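Local atomic coordinates of glutathione S-transferase family protein (Populus trichocarpa, PDB entry 5F06), a protein that probably catalyses the conjugation of glutathione to electrophilic, halide-bearing substrates, as a Phi-class glutathione transferase of the detoxification system. Residues 118-121 / 122-126. Residues are numbered along the deposited sequence; the frame is centred on the assembly and turned at random. Where two conformers were deposited one is given.
Sequences FMVA and PLRGN
V120, on helix 90-120, and R124, one turn further along the chain, lie side by side, pointing the same way, and their side chains meet where V120 CG1 lies 3.7 Å from R124 NE, oblique to the guanidinium. CG1 is put there by a chi1 of -173°, which sets it anti to the backbone N, while R124 is extended from CG to NE. The backbone that carries them turns on two carbonyls. A121 O takes two hydrogen bonds, from R124 N at 2.9 Å and from N126 N at 3.0 Å, the latter nearly straight (N-H...O 162°); the donors approach from opposite faces of the carbonyl plane, both well out of it. V120 O receives weak bonds from L123 N and R124 N. The N126 N to A121 O bond encloses a second, from G125 N to P122 O at 3.1 Å, and with G125 at a positive phi of 97° the pair forms a Schellman motif; a side chain at G125 would press on R124 O. P122 has no N-H to offer a helical carbonyl, and its ring packs back on the preceding turn, CG 3.5 Å from F118 O. L123 CG and CD1 both touch M119 O, CG at 3.5 Å. Farther back, F118 rests on T179 and P180 and M119 on T179, so this part of the helix packs against the loop that carries them. The side chain of R124 is about 6 Å from that of Q52 and about 4 Å from bound glutathione. The Schellman turn thus places an arginine beside the ligand, where its positive charge could influence the electrostatic surroundings of glutathione.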
loop_
_atom_site.group_PDB
_atom_site.type_symbol
_atom_site.label_atom_id
_atom_site.label_comp_id
_atom_site.label_asym_id
_atom_site.label_seq_id
_atom_site.Cartn_x
_atom_site.Cartn_y
_atom_site.Cartn_z
ATOM N N PHE A 118 -13.520 16.093 -7.641
ATOM C CA PHE A 118 -13.838 17.423 -7.142
ATOM C C PHE A 118 -12.724 18.455 -7.371
ATOM O O PHE A 118 -13.002 19.595 -7.737
ATOM C CB PHE A 118 -14.156 17.364 -5.641
ATOM C CG PHE A 118 -15.550 16.886 -5.326
ATOM C CD1 PHE A 118 -16.656 17.631 -5.697
ATOM C CD2 PHE A 118 -15.750 15.703 -4.633
ATOM C CE1 PHE A 118 -17.939 17.197 -5.399
ATOM C CE2 PHE A 118 -17.026 15.264 -4.333
ATOM C CZ PHE A 118 -18.121 16.014 -4.711
ATOM N N MET A 119 -11.478 18.043 -7.152
ATOM C CA MET A 119 -10.357 18.979 -7.077
ATOM C C MET A 119 -9.457 18.971 -8.312
ATOM O O MET A 119 -8.925 20.011 -8.698
ATOM C CB MET A 119 -9.506 18.672 -5.839
ATOM C CG MET A 119 -10.279 18.684 -4.527
ATOM S SD MET A 119 -11.150 20.239 -4.246
ATOM C CE MET A 119 -11.705 20.010 -2.557
ATOM N N VAL A 120 -9.275 17.804 -8.923
ATOM C CA VAL A 120 -8.320 17.663 -10.025
ATOM C C VAL A 120 -8.988 17.720 -11.401
ATOM O O VAL A 120 -8.448 18.331 -12.321
ATOM C CB VAL A 120 -7.526 16.343 -9.916
ATOM C CG1 VAL A 120 -6.426 16.300 -10.971
ATOM C CG2 VAL A 120 -6.915 16.203 -8.531
ATOM N N ALA A 121 -10.151 17.093 -11.549
ATOM C CA ALA A 121 -10.808 17.018 -12.854
ATOM C C ALA A 121 -11.054 18.407 -13.461
ATOM O O ALA A 121 -10.822 18.605 -14.656
ATOM C CB ALA A 121 -12.119 16.239 -12.749
ATOM N N PRO A 122 -11.513 19.372 -12.645
ATOM C CA PRO A 122 -11.657 20.739 -13.161
ATOM C C PRO A 122 -10.340 21.320 -13.683
ATOM O O PRO A 122 -10.355 22.074 -14.655
ATOM C CB PRO A 122 -12.156 21.524 -11.943
ATOM C CG PRO A 122 -12.816 20.513 -11.089
ATOM C CD PRO A 122 -12.019 19.260 -11.264
ATOM N N LEU A 123 -9.224 20.969 -13.052
ATOM C CA LEU A 123 -7.917 21.425 -13.515
ATOM C C LEU A 123 -7.577 20.820 -14.874
ATOM O O LEU A 123 -6.780 21.380 -15.630
ATOM C CB LEU A 123 -6.820 21.073 -12.505
ATOM C CG LEU A 123 -6.930 21.668 -11.101
ATOM C CD1 LEU A 123 -5.834 21.106 -10.203
ATOM C CD2 LEU A 123 -6.854 23.185 -11.155
ATOM N N ARG A 124 -8.182 19.676 -15.181
ATOM C CA ARG A 124 -7.945 19.004 -16.453
ATOM C C ARG A 124 -8.987 19.393 -17.503
ATOM O O ARG A 124 -8.941 18.915 -18.639
ATOM C CB ARG A 124 -7.935 17.487 -16.255
ATOM C CG ARG A 124 -6.811 16.999 -15.351
ATOM C CD ARG A 124 -6.773 15.485 -15.275
ATOM N NE ARG A 124 -5.718 15.000 -14.385
ATOM C CZ ARG A 124 -4.464 14.755 -14.758
ATOM N NH1 ARG A 124 -4.076 14.953 -16.012
ATOM N NH2 ARG A 124 -3.587 14.314 -13.867
ATOM N N GLY A 125 -9.921 20.261 -17.117
ATOM C CA GLY A 125 -10.899 20.809 -18.043
ATOM C C GLY A 125 -12.244 20.103 -18.042
ATOM O O GLY A 125 -13.080 20.352 -18.917
ATOM N N ASN A 126 -12.455 19.230 -17.061
ATOM C CA ASN A 126 -13.675 18.434 -16.978
ATOM C C ASN A 126 -14.504 18.777 -15.752
ATOM O O ASN A 126 -13.964 19.101 -14.698
ATOM C CB ASN A 126 -13.330 16.944 -16.953
ATOM C CG ASN A 126 -12.459 16.524 -18.122
ATOM O OD1 ASN A 126 -11.333 16.064 -17.935
ATOM N ND2 ASN A 126 -12.974 16.678 -19.334
#